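Long-range contacts in pyridine synthase TbtD (Thermobispora bispora, PDB 5WA4), which probably builds the pyridine core of the thiopeptide thiomuracin by a formal [4+2] aza-cycloaddition, acting on a substrate whose N-terminal leader peptide it binds: residues 16-21 against 52-57; 25-30 against 150-155; 44-49 against 325-330. All coordinates share one frame; numbering follows the deposited sequence.

Contact 1. Residues 16-21 against 52-57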
ATOM      1  N   ASP E  16      40.602  14.357  12.835  1.00 60.06           N
ATOM      2  CA  ASP E  16      39.949  13.597  13.913  1.00 57.90           C
ATOM      3  C   ASP E  16      40.023  14.288  15.283  1.00 60.32           C
ATOM      4  O   ASP E  16      41.085  14.740  15.713  1.00 62.46           O
ATOM      5  CB  ASP E  16      40.560  12.196  14.027  1.00 62.37           C
ATOM      6  CG  ASP E  16      40.288  11.335  12.803  1.00 59.52           C
ATOM      7  OD1 ASP E  16      41.063  11.415  11.821  1.00 61.80           O
ATOM      8  OD2 ASP E  16      39.311  10.565  12.831  1.00 53.93           O
ATOM      9  N   TYR E  17      38.893  14.354  15.975  1.00 53.86           N
ATOM     10  CA  TYR E  17      38.842  15.030  17.260  1.00 53.54           C
ATOM     11  C   TYR E  17      37.646  14.502  18.048  1.00 49.30           C
ATOM     12  O   TYR E  17      36.669  15.208  18.275  1.00 44.67           O
ATOM     13  CB  TYR E  17      38.753  16.526  17.029  1.00 54.76           C
ATOM     14  CG  TYR E  17      39.140  17.422  18.176  1.00 57.13           C
ATOM     15  CD1 TYR E  17      40.416  17.386  18.733  1.00 53.82           C
ATOM     16  CD2 TYR E  17      38.233  18.349  18.667  1.00 60.44           C
ATOM     17  CE1 TYR E  17      40.756  18.237  19.766  1.00 62.21           C
ATOM     18  CE2 TYR E  17      38.556  19.207  19.701  1.00 63.59           C
ATOM     19  CZ  TYR E  17      39.815  19.159  20.248  1.00 68.22           C
ATOM     20  OH  TYR E  17      40.101  20.040  21.277  1.00 58.22           O
ATOM     21  N   HIS E  18      37.748  13.243  18.456  1.00 48.04           N
ATOM     22  CA  HIS E  18      36.614  12.473  18.962  1.00 54.91           C
ATOM     23  C   HIS E  18      35.832  13.071  20.139  1.00 57.46           C
ATOM     24  O   HIS E  18      34.629  13.317  20.030  1.00 63.55           O
ATOM     25  CB  HIS E  18      37.103  11.077  19.344  1.00 53.32           C
ATOM     26  CG  HIS E  18      37.743  10.345  18.206  1.00 50.75           C
ATOM     27  ND1 HIS E  18      38.564   9.255  18.389  1.00 56.49           N
ATOM     28  CD2 HIS E  18      37.672  10.549  16.873  1.00 51.99           C
ATOM     29  CE1 HIS E  18      38.975   8.818  17.210  1.00 54.20           C
ATOM     30  NE2 HIS E  18      38.450   9.581  16.274  1.00 56.28           N
ATOM     31  N   ALA E  19      36.487  13.285  21.274  1.00 59.48           N
ATOM     32  CA  ALA E  19      35.747  13.670  22.466  1.00 61.72           C
ATOM     33  C   ALA E  19      36.114  15.065  22.894  1.00 61.69           C
ATOM     34  O   ALA E  19      35.683  15.542  23.946  1.00 64.62           O
ATOM     35  CB  ALA E  19      35.997  12.683  23.599  1.00 63.81           C
ATOM     36  N   GLY E  20      36.931  15.720  22.084  1.00 60.27           N
ATOM     37  CA  GLY E  20      37.323  17.082  22.395  1.00 71.29           C
ATOM     38  C   GLY E  20      36.213  18.078  22.113  1.00 67.75           C
ATOM     39  O   GLY E  20      35.218  17.739  21.466  1.00 64.29           O
ATOM     40  N   PRO E  21      36.372  19.313  22.605  1.00 66.87           N
ATOM     41  CA  PRO E  21      35.429  20.394  22.279  1.00 68.79           C
ATOM     42  C   PRO E  21      35.550  20.824  20.806  1.00 70.47           C
ATOM     43  O   PRO E  21      36.510  21.507  20.430  1.00 69.40           O
ATOM     44  CB  PRO E  21      35.838  21.525  23.232  1.00 64.14           C
ATOM     45  CG  PRO E  21      37.264  21.236  23.584  1.00 68.55           C
ATOM     46  CD  PRO E  21      37.432  19.741  23.534  1.00 57.65           C
ATOM     47  N   ARG E  52      33.793   6.893  11.322  1.00 48.59           N
ATOM     48  CA  ARG E  52      35.105   6.546  11.863  1.00 51.01           C
ATOM     49  C   ARG E  52      35.528   7.499  12.976  1.00 52.00           C
ATOM     50  O   ARG E  52      36.720   7.693  13.212  1.00 51.24           O
ATOM     51  CB  ARG E  52      36.154   6.538  10.754  1.00 50.21           C
ATOM     52  CG  ARG E  52      35.789   5.650   9.596  1.00 54.45           C
ATOM     53  CD  ARG E  52      37.012   4.907   9.116  1.00 56.32           C
ATOM     54  NE  ARG E  52      38.055   5.838   8.697  1.00 59.85           N
ATOM     55  CZ  ARG E  52      39.339   5.513   8.616  1.00 64.25           C
ATOM     56  NH1 ARG E  52      39.724   4.273   8.953  1.00 61.72           N
ATOM     57  NH2 ARG E  52      40.233   6.425   8.223  1.00 52.79           N
ATOM     58  N   GLY E  53      34.545   8.103  13.645  1.00 48.05           N
ATOM     59  CA  GLY E  53      34.803   8.959  14.784  1.00 45.06           C
ATOM     60  C   GLY E  53      34.575  10.423  14.481  1.00 53.52           C
ATOM     61  O   GLY E  53      35.007  10.901  13.427  1.00 47.14           O
ATOM     62  N   PRO E  54      33.945  11.144  15.433  1.00 54.79           N
ATOM     63  CA  PRO E  54      33.569  12.555  15.315  1.00 51.86           C
ATOM     64  C   PRO E  54      34.728  13.311  14.724  1.00 54.53           C
ATOM     65  O   PRO E  54      35.813  13.234  15.296  1.00 56.39           O
ATOM     66  CB  PRO E  54      33.322  12.991  16.766  1.00 43.98           C
ATOM     67  CG  PRO E  54      33.098  11.750  17.500  1.00 41.74           C
ATOM     68  CD  PRO E  54      33.938  10.711  16.839  1.00 44.77           C
ATOM     69  N   HIS E  55      34.541  13.978  13.591  1.00 56.46           N
ATOM     70  CA  HIS E  55      35.666  14.660  12.969  1.00 54.94           C
ATOM     71  C   HIS E  55      35.231  15.831  12.164  1.00 52.96           C
ATOM     72  O   HIS E  55      34.052  16.160  12.125  1.00 56.86           O
ATOM     73  CB  HIS E  55      36.467  13.720  12.082  1.00 52.54           C
ATOM     74  CG  HIS E  55      35.712  13.207  10.900  1.00 56.78           C
ATOM     75  ND1 HIS E  55      35.112  11.966  10.887  1.00 56.43           N
ATOM     76  CD2 HIS E  55      35.493  13.746   9.676  1.00 58.53           C
ATOM     77  CE1 HIS E  55      34.535  11.772   9.714  1.00 57.42           C
ATOM     78  NE2 HIS E  55      34.758  12.831   8.960  1.00 55.86           N
ATOM     79  N   LEU E  56      36.210  16.480  11.547  1.00 53.28           N
ATOM     80  CA  LEU E  56      35.960  17.616  10.687  1.00 54.69           C
ATOM     81  C   LEU E  56      36.451  17.286   9.312  1.00 55.89           C
ATOM     82  O   LEU E  56      37.480  16.629   9.154  1.00 56.74           O
ATOM     83  CB  LEU E  56      36.645  18.887  11.192  1.00 55.59           C
ATOM     84  CG  LEU E  56      35.915  19.617  12.313  1.00 57.08           C
ATOM     85  CD1 LEU E  56      36.334  21.089  12.401  1.00 55.42           C
ATOM     86  CD2 LEU E  56      34.405  19.469  12.110  1.00 55.98           C
ATOM     87  N   ARG E  57      35.690  17.733   8.319  1.00 58.44           N
ATOM     88  CA  ARG E  57      36.088  17.604   6.928  1.00 52.87           C
ATOM     89  C   ARG E  57      36.418  18.993   6.433  1.00 52.62           C
ATOM     90  O   ARG E  57      35.551  19.878   6.457  1.00 52.21           O
ATOM     91  CB  ARG E  57      34.976  16.946   6.101  1.00 48.64           C
ATOM     92  CG  ARG E  57      35.285  15.518   5.717  1.00 46.10           C
ATOM     93  CD  ARG E  57      34.425  14.491   6.426  1.00 49.74           C
ATOM     94  NE  ARG E  57      33.194  14.158   5.715  1.00 54.20           N
ATOM     95  CZ  ARG E  57      32.808  12.927   5.361  1.00 54.40           C
ATOM     96  NH1 ARG E  57      33.562  11.864   5.606  1.00 47.96           N
ATOM     97  NH2 ARG E  57      31.664  12.768   4.718  1.00 51.73           N
TER

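Contact 2. Residues 25-30 against 150-155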
ATOM      1  N   LEU E  25      38.001  23.604  18.352  1.00 63.06           N
ATOM      2  CA  LEU E  25      38.866  23.257  17.230  1.00 63.97           C
ATOM      3  C   LEU E  25      38.553  24.145  16.037  1.00 64.69           C
ATOM      4  O   LEU E  25      39.447  24.531  15.282  1.00 66.72           O
ATOM      5  CB  LEU E  25      38.704  21.784  16.851  1.00 60.73           C
ATOM      6  CG  LEU E  25      39.206  21.329  15.473  1.00 52.64           C
ATOM      7  CD1 LEU E  25      40.701  21.505  15.302  1.00 53.64           C
ATOM      8  CD2 LEU E  25      38.837  19.887  15.262  1.00 50.23           C
ATOM      9  N   ILE E  26      37.271  24.460  15.878  1.00 65.72           N
ATOM     10  CA  ILE E  26      36.824  25.331  14.802  1.00 66.52           C
ATOM     11  C   ILE E  26      37.499  26.688  14.958  1.00 67.19           C
ATOM     12  O   ILE E  26      38.256  27.110  14.078  1.00 70.63           O
ATOM     13  CB  ILE E  26      35.263  25.467  14.783  1.00 64.79           C
ATOM     14  CG1 ILE E  26      34.628  24.243  14.115  1.00 59.28           C
ATOM     15  CG2 ILE E  26      34.806  26.733  14.064  1.00 52.77           C
ATOM     16  CD1 ILE E  26      33.133  24.181  14.277  1.00 53.53           C
ATOM     17  N   LEU E  27      37.271  27.334  16.100  1.00 64.19           N
ATOM     18  CA  LEU E  27      37.690  28.714  16.311  1.00 62.65           C
ATOM     19  C   LEU E  27      39.191  28.915  16.540  1.00 65.47           C
ATOM     20  O   LEU E  27      39.727  29.955  16.173  1.00 72.92           O
ATOM     21  CB  LEU E  27      36.926  29.295  17.496  1.00 63.62           C
ATOM     22  CG  LEU E  27      35.410  29.282  17.354  1.00 60.28           C
ATOM     23  CD1 LEU E  27      34.730  29.867  18.587  1.00 57.94           C
ATOM     24  CD2 LEU E  27      35.036  30.048  16.112  1.00 60.12           C
ATOM     25  N   ASP E  28      39.859  27.943  17.158  1.00 65.93           N
ATOM     26  CA  ASP E  28      41.234  28.133  17.643  1.00 68.50           C
ATOM     27  C   ASP E  28      42.268  27.419  16.789  1.00 72.08           C
ATOM     28  O   ASP E  28      43.463  27.703  16.872  1.00 70.60           O
ATOM     29  CB  ASP E  28      41.380  27.647  19.094  1.00 64.16           C
ATOM     30  CG  ASP E  28      40.535  28.446  20.081  1.00 71.62           C
ATOM     31  OD1 ASP E  28      40.017  29.524  19.704  1.00 63.39           O
ATOM     32  OD2 ASP E  28      40.406  27.991  21.247  1.00 74.27           O
ATOM     33  N   GLY E  29      41.809  26.465  15.989  1.00 74.35           N
ATOM     34  CA  GLY E  29      42.692  25.739  15.101  1.00 69.78           C
ATOM     35  C   GLY E  29      42.353  25.960  13.640  1.00 77.72           C
ATOM     36  O   GLY E  29      43.231  26.281  12.841  1.00 88.97           O
ATOM     37  N   VAL E  30      41.084  25.811  13.276  1.00 69.41           N
ATOM     38  CA  VAL E  30      40.750  25.794  11.861  1.00 72.93           C
ATOM     39  C   VAL E  30      40.639  27.205  11.282  1.00 72.84           C
ATOM     40  O   VAL E  30      41.243  27.490  10.250  1.00 72.22           O
ATOM     41  CB  VAL E  30      39.452  25.004  11.598  1.00 64.08           C
ATOM     42  CG1 VAL E  30      39.001  25.205  10.157  1.00 61.34           C
ATOM     43  CG2 VAL E  30      39.674  23.520  11.877  1.00 55.77           C
ATOM     44  N   SER E 150      29.488  33.348   9.273  1.00 51.72           N
ATOM     45  CA  SER E 150      28.270  33.260  10.066  1.00 61.65           C
ATOM     46  C   SER E 150      28.397  32.131  11.087  1.00 63.73           C
ATOM     47  O   SER E 150      27.689  32.108  12.112  1.00 61.41           O
ATOM     48  CB  SER E 150      27.038  33.047   9.180  1.00 56.09           C
ATOM     49  OG  SER E 150      26.499  34.285   8.772  1.00 52.74           O
ATOM     50  N   VAL E 151      29.301  31.198  10.798  1.00 55.22           N
ATOM     51  CA  VAL E 151      29.574  30.121  11.722  1.00 53.54           C
ATOM     52  C   VAL E 151      30.321  30.674  12.934  1.00 60.45           C
ATOM     53  O   VAL E 151      29.818  30.582  14.061  1.00 58.19           O
ATOM     54  CB  VAL E 151      30.367  29.008  11.068  1.00 43.81           C
ATOM     55  CG1 VAL E 151      30.729  27.955  12.079  1.00 51.42           C
ATOM     56  CG2 VAL E 151      29.535  28.386   9.974  1.00 58.31           C
ATOM     57  N   TYR E 152      31.497  31.261  12.692  1.00 59.25           N
ATOM     58  CA  TYR E 152      32.335  31.846  13.741  1.00 53.75           C
ATOM     59  C   TYR E 152      31.562  32.765  14.692  1.00 57.93           C
ATOM     60  O   TYR E 152      31.591  32.592  15.921  1.00 54.00           O
ATOM     61  CB  TYR E 152      33.478  32.624  13.121  1.00 49.83           C
ATOM     62  CG  TYR E 152      34.343  31.814  12.197  1.00 59.51           C
ATOM     63  CD1 TYR E 152      34.731  30.531  12.534  1.00 60.01           C
ATOM     64  CD2 TYR E 152      34.781  32.335  10.978  1.00 64.11           C
ATOM     65  CE1 TYR E 152      35.532  29.780  11.687  1.00 62.18           C
ATOM     66  CE2 TYR E 152      35.593  31.590  10.125  1.00 61.77           C
ATOM     67  CZ  TYR E 152      35.957  30.314  10.488  1.00 58.06           C
ATOM     68  OH  TYR E 152      36.754  29.557   9.674  1.00 54.54           O
ATOM     69  N   HIS E 153      30.865  33.731  14.104  1.00 60.64           N
ATOM     70  CA  HIS E 153      29.993  34.641  14.841  1.00 60.27           C
ATOM     71  C   HIS E 153      29.057  33.872  15.768  1.00 62.52           C
ATOM     72  O   HIS E 153      28.953  34.192  16.950  1.00 73.10           O
ATOM     73  CB  HIS E 153      29.191  35.499  13.863  1.00 56.77           C
ATOM     74  CG  HIS E 153      28.455  36.636  14.502  1.00 56.19           C
ATOM     75  ND1 HIS E 153      27.174  36.507  15.002  1.00 59.81           N
ATOM     76  CD2 HIS E 153      28.799  37.932  14.683  1.00 55.29           C
ATOM     77  CE1 HIS E 153      26.767  37.673  15.471  1.00 51.91           C
ATOM     78  NE2 HIS E 153      27.735  38.555  15.292  1.00 50.77           N
ATOM     79  N   ALA E 154      28.401  32.843  15.240  1.00 62.43           N
ATOM     80  CA  ALA E 154      27.493  32.028  16.037  1.00 62.50           C
ATOM     81  C   ALA E 154      28.233  31.238  17.126  1.00 62.63           C
ATOM     82  O   ALA E 154      27.754  31.132  18.260  1.00 60.41           O
ATOM     83  CB  ALA E 154      26.718  31.090  15.144  1.00 61.17           C
ATOM     84  N   LEU E 155      29.395  30.688  16.787  1.00 57.11           N
ATOM     85  CA  LEU E 155      30.123  29.874  17.747  1.00 57.58           C
ATOM     86  C   LEU E 155      30.712  30.769  18.823  1.00 65.17           C
ATOM     87  O   LEU E 155      30.702  30.402  19.990  1.00 61.89           O
ATOM     88  CB  LEU E 155      31.224  29.044  17.073  1.00 49.55           C
ATOM     89  CG  LEU E 155      30.661  27.961  16.133  1.00 57.62           C
ATOM     90  CD1 LEU E 155      31.622  26.801  15.909  1.00 53.52           C
ATOM     91  CD2 LEU E 155      29.313  27.439  16.620  1.00 52.22           C
TER

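Contact 3. Residues 44-49 against 325-330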
ATOM      1  N   ALA E  44      37.090  28.338   0.973  1.00 65.54           N
ATOM      2  CA  ALA E  44      37.201  27.216   1.882  1.00 66.50           C
ATOM      3  C   ALA E  44      35.942  27.032   2.729  1.00 65.26           C
ATOM      4  O   ALA E  44      35.139  27.966   2.903  1.00 63.44           O
ATOM      5  CB  ALA E  44      38.412  27.394   2.764  1.00 69.53           C
ATOM      6  N   TYR E  45      35.770  25.810   3.231  1.00 58.64           N
ATOM      7  CA  TYR E  45      34.715  25.507   4.186  1.00 59.29           C
ATOM      8  C   TYR E  45      34.992  24.181   4.881  1.00 56.31           C
ATOM      9  O   TYR E  45      35.819  23.376   4.425  1.00 60.01           O
ATOM     10  CB  TYR E  45      33.329  25.502   3.506  1.00 59.13           C
ATOM     11  CG  TYR E  45      32.977  24.289   2.654  1.00 59.64           C
ATOM     12  CD1 TYR E  45      33.364  24.210   1.319  1.00 59.79           C
ATOM     13  CD2 TYR E  45      32.202  23.252   3.166  1.00 57.18           C
ATOM     14  CE1 TYR E  45      33.013  23.109   0.521  1.00 58.69           C
ATOM     15  CE2 TYR E  45      31.843  22.149   2.372  1.00 55.74           C
ATOM     16  CZ  TYR E  45      32.254  22.085   1.050  1.00 54.42           C
ATOM     17  OH  TYR E  45      31.903  21.005   0.262  1.00 52.51           O
ATOM     18  N   PHE E  46      34.313  23.972   6.005  1.00 49.53           N
ATOM     19  CA  PHE E  46      34.477  22.748   6.773  1.00 55.62           C
ATOM     20  C   PHE E  46      33.111  22.159   7.083  1.00 51.49           C
ATOM     21  O   PHE E  46      32.107  22.877   7.103  1.00 47.36           O
ATOM     22  CB  PHE E  46      35.286  23.000   8.074  1.00 53.52           C
ATOM     23  CG  PHE E  46      34.812  24.194   8.871  1.00 48.04           C
ATOM     24  CD1 PHE E  46      33.900  24.046   9.892  1.00 44.40           C
ATOM     25  CD2 PHE E  46      35.271  25.470   8.577  1.00 52.84           C
ATOM     26  CE1 PHE E  46      33.460  25.139  10.612  1.00 47.60           C
ATOM     27  CE2 PHE E  46      34.829  26.575   9.297  1.00 49.62           C
ATOM     28  CZ  PHE E  46      33.924  26.407  10.311  1.00 48.50           C
ATOM     29  N   LEU E  47      33.087  20.848   7.306  1.00 49.50           N
ATOM     30  CA  LEU E  47      31.895  20.154   7.775  1.00 50.72           C
ATOM     31  C   LEU E  47      32.194  19.173   8.929  1.00 54.57           C
ATOM     32  O   LEU E  47      33.297  18.584   8.999  1.00 49.67           O
ATOM     33  CB  LEU E  47      31.255  19.380   6.622  1.00 49.83           C
ATOM     34  CG  LEU E  47      30.793  20.152   5.387  1.00 49.19           C
ATOM     35  CD1 LEU E  47      30.536  19.187   4.249  1.00 41.24           C
ATOM     36  CD2 LEU E  47      29.562  20.994   5.693  1.00 47.73           C
ATOM     37  N   ARG E  48      31.211  18.976   9.811  1.00 42.11           N
ATOM     38  CA  ARG E  48      31.290  17.884  10.781  1.00 46.16           C
ATOM     39  C   ARG E  48      30.712  16.608  10.206  1.00 48.54           C
ATOM     40  O   ARG E  48      29.756  16.653   9.436  1.00 54.09           O
ATOM     41  CB  ARG E  48      30.538  18.221  12.061  1.00 43.32           C
ATOM     42  CG  ARG E  48      30.773  19.602  12.548  1.00 42.66           C
ATOM     43  CD  ARG E  48      29.815  19.930  13.629  1.00 40.36           C
ATOM     44  NE  ARG E  48      30.005  21.299  14.093  1.00 51.44           N
ATOM     45  CZ  ARG E  48      29.960  21.668  15.370  1.00 52.87           C
ATOM     46  NH1 ARG E  48      29.786  20.753  16.303  1.00 56.62           N
ATOM     47  NH2 ARG E  48      30.108  22.945  15.719  1.00 55.70           N
ATOM     48  N   HIS E  49      31.279  15.478  10.602  1.00 44.33           N
ATOM     49  CA  HIS E  49      30.732  14.168  10.274  1.00 47.13           C
ATOM     50  C   HIS E  49      31.131  13.098  11.326  1.00 50.55           C
ATOM     51  O   HIS E  49      32.129  13.254  12.040  1.00 42.24           O
ATOM     52  CB  HIS E  49      31.196  13.716   8.886  1.00 49.77           C
ATOM     53  CG  HIS E  49      30.324  12.662   8.282  1.00 52.51           C
ATOM     54  ND1 HIS E  49      30.578  11.315   8.425  1.00 55.73           N
ATOM     55  CD2 HIS E  49      29.185  12.756   7.552  1.00 53.82           C
ATOM     56  CE1 HIS E  49      29.637  10.623   7.802  1.00 56.99           C
ATOM     57  NE2 HIS E  49      28.782  11.474   7.262  1.00 55.63           N
ATOM     58  N   LEU E 325      22.774  25.121  10.715  1.00 47.83           N
ATOM     59  CA  LEU E 325      22.558  24.830  12.125  1.00 43.34           C
ATOM     60  C   LEU E 325      23.232  23.503  12.520  1.00 47.10           C
ATOM     61  O   LEU E 325      23.838  23.419  13.579  1.00 49.01           O
ATOM     62  CB  LEU E 325      21.061  24.786  12.457  1.00 33.30           C
ATOM     63  CG  LEU E 325      20.242  25.996  12.021  1.00 38.54           C
ATOM     64  CD1 LEU E 325      18.762  25.833  12.323  1.00 40.95           C
ATOM     65  CD2 LEU E 325      20.771  27.288  12.612  1.00 44.70           C
ATOM     66  N   THR E 326      23.156  22.478  11.678  1.00 47.03           N
ATOM     67  CA  THR E 326      23.902  21.254  11.969  1.00 47.65           C
ATOM     68  C   THR E 326      25.410  21.561  12.020  1.00 50.31           C
ATOM     69  O   THR E 326      26.161  20.937  12.776  1.00 53.28           O
ATOM     70  CB  THR E 326      23.594  20.116  10.935  1.00 41.28           C
ATOM     71  OG1 THR E 326      22.386  19.446  11.311  1.00 42.00           O
ATOM     72  CG2 THR E 326      24.729  19.075  10.865  1.00 25.96           C
ATOM     73  N   ARG E 327      25.855  22.545  11.249  1.00 50.48           N
ATOM     74  CA  ARG E 327      27.276  22.893  11.250  1.00 52.42           C
ATOM     75  C   ARG E 327      27.634  23.661  12.537  1.00 56.35           C
ATOM     76  O   ARG E 327      28.796  23.695  12.950  1.00 55.53           O
ATOM     77  CB  ARG E 327      27.617  23.729  10.022  1.00 47.05           C
ATOM     78  CG  ARG E 327      29.037  23.645   9.561  1.00 46.40           C
ATOM     79  CD  ARG E 327      29.177  24.561   8.369  1.00 44.57           C
ATOM     80  NE  ARG E 327      30.556  24.762   7.957  1.00 47.85           N
ATOM     81  CZ  ARG E 327      30.962  25.829   7.275  1.00 52.92           C
ATOM     82  NH1 ARG E 327      30.085  26.774   6.954  1.00 52.26           N
ATOM     83  NH2 ARG E 327      32.236  25.957   6.924  1.00 51.86           N
ATOM     84  N   LEU E 328      26.626  24.277  13.156  1.00 50.98           N
ATOM     85  CA  LEU E 328      26.803  25.003  14.414  1.00 52.13           C
ATOM     86  C   LEU E 328      26.822  24.067  15.633  1.00 58.55           C
ATOM     87  O   LEU E 328      27.219  24.476  16.724  1.00 62.85           O
ATOM     88  CB  LEU E 328      25.699  26.049  14.606  1.00 45.43           C
ATOM     89  CG  LEU E 328      25.536  27.159  13.565  1.00 44.16           C
ATOM     90  CD1 LEU E 328      24.476  28.159  14.004  1.00 40.94           C
ATOM     91  CD2 LEU E 328      26.848  27.863  13.296  1.00 44.16           C
ATOM     92  N   GLY E 329      26.377  22.826  15.455  1.00 50.33           N
ATOM     93  CA  GLY E 329      26.338  21.874  16.542  1.00 41.02           C
ATOM     94  C   GLY E 329      24.939  21.416  16.927  1.00 47.17           C
ATOM     95  O   GLY E 329      24.796  20.454  17.684  1.00 60.57           O
ATOM     96  N   LEU E 330      23.911  22.093  16.423  1.00 49.03           N
ATOM     97  CA  LEU E 330      22.510  21.756  16.724  1.00 45.95           C
ATOM     98  C   LEU E 330      22.199  20.300  16.422  1.00 44.71           C
ATOM     99  O   LEU E 330      22.604  19.766  15.391  1.00 51.42           O
ATOM    100  CB  LEU E 330      21.548  22.649  15.936  1.00 40.40           C
ATOM    101  CG  LEU E 330      20.231  22.943  16.646  1.00 48.09           C
ATOM    102  CD1 LEU E 330      20.498  23.868  17.835  1.00 50.11           C
ATOM    103  CD2 LEU E 330      19.213  23.582  15.718  1.00 45.33           C
TER

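Contact 1. Residues 16-21 against 52-57
D16 closes strand 9-16 against H55, which opens strand 55-62, in an antiparallel non-hydrogen-bonded pair whose CA atoms lie 4.5 Å apart. Both side chains leave on the same face of the sheet, and the backbone of D16 rests on its partner there, D16 CA lying 3.9 Å from H55 CB. The D16 carboxylate is held from outside the pair: OD1 is hydrogen-bonded to S118 and OD2 forms a salt bridge with R14, a double role that suits a short acid at a strand end. H55 turns its ring back on its own segment; with CG lodged between the backbone N and the carbonyl carbon (chi1 65°), ND1 donates a 2.8 Å bond to G53 O, which lies close to the imidazole plane. That bond ties the turn before the strand to its first residue.

One residue on, Y17 N donates to P54 O, a weak bond at 3.3 Å but fairly straight at 163°. The Y17 side chain leads away to Y82, to which its hydroxyl is hydrogen-bonded. H18 then doubles back. Its side chain crosses the P54 ring at about a right angle, with H18 CD2 3.7 Å from P54 CD, while P54 O meets the imidazole edge near its plane. P54 CG also sits 3.3 Å from H18 O. Proline suits this place because its compact ring presents CB, CG and CD to the H18 backbone and imidazole, while its carbonyl O accepts from Y17 N. G53 CA lies obliquely beside the imidazole, 3.9 Å from H18 CD2; having no side chain, glycine leaves room for the ring.

The arrangement is an antiparallel strand pair fraying into loops, here joining two central strands of a four-stranded sheet where strand 9-16 gives way to helix 22-35.

Contact 2. Residues 25-30 against 150-155
I26 and L27, consecutive residues of helix 22-35, meet Y152 and L155, which stand almost one turn apart on helix 135-159. The short helical segments run at 118° to each other with their axes 10.4 Å apart at closest approach, a spacing that leaves room for branched side chains and a ring between the backbones.

I26 uses both of its methyl groups. Its CG1 branch, anti to the carbonyl carbon (chi1 -80°), carries CD1 to within 3.4 Å of L155 CD1, and the two side chains cross nearly at right angles. CG2 sits between that same L155 CD1, at 3.7 Å, and the edge of the Y152 ring, where it lies near the ring plane and 3.9 Å from Y152 CE1. Branching at CB thus lets isoleucine fill the gap between the two.

L27 starts out to one side, but with CG anti to the carbonyl carbon (chi1 -59°) its end comes nearer to helix 135-159 and both methyls meet it. CD2 lies 3.6 Å from Y152 CD1 as leucine and tyrosine slide past each other in opposite directions; CD1 packs 3.9 Å from L155 CB. Y152 likewise brings the end of its side chain nearer the other helix, offering ring carbons to the aliphatic groups.

The helix pair also has a polar border: D28 forms a salt bridge with R159, and R31 makes a cation-pi contact with Y152. Strand 44-49 lies beside the pair, with F46 touching I26, V151 and Y152, while helix 64-85 packs against L25 and helix 307-328 against V151 and A154.

Contact 3. Residues 44-49 against 325-330
R327 and R48 interlock where edge strand 44-49 of the antiparallel sheet meets the C-terminal end of helix 307-328, which closes in a Schellman motif at G329. The R327 guanidinium lies over one face of the F46 ring in a cation-pi contact: R327 CZ is 4.2 Å from the ring centroid and only 7° off its normal, although the two planes are inclined by 50°. The same arginine donates from NE to F46 O at 2.6 Å, a bond weakened by its bent 129° angle. Its chain, extended from CG to NE, spans the gap to the strand, a reach that suits arginine. Phenylalanine offers the electron-rich face of its ring, which attracts the guanidinium.

In the reverse direction R48 extends toward the helix end. Its NH2 is held directly by a salt bridge to D23 of helix 22-35, and beside this NE and NH2 both make weak hydrogen bonds to R327 O. A positive group here would probably be favoured by the helix dipole. G329, at positive phi, turns the chain away, and its backbone lies over a face of the R48 guanidinium.

The R327 head is anchored in turn on helix 135-159: NH1 bonds to Y144 O and NH2 to T148. That same NH2 sits 3.4 Å above the plane of the F46 ring, over its centre.

How the contacts relate
The six segments alternate along the chain: the first halves of contacts 1 and 2 come first, then strand 44-49, then 52-57, and the distant halves 150-155 and 325-330 last. Contacts 1 and 3 have centres 12 Å apart and share the sheet, since strands 44-49 and 55-62 are neighbours within it. Contact 2 is centred 10 Å from contact 3 and 15 Å from contact 1; L56 packs on L25 and I26, and I26 CD1 packs on R48 NH2. Contact 1 thus lies within the N-terminal sheet region, whereas contacts 2 and 3 fasten that region, through helix 22-35 and the edge strand, to the later helices of the synthase.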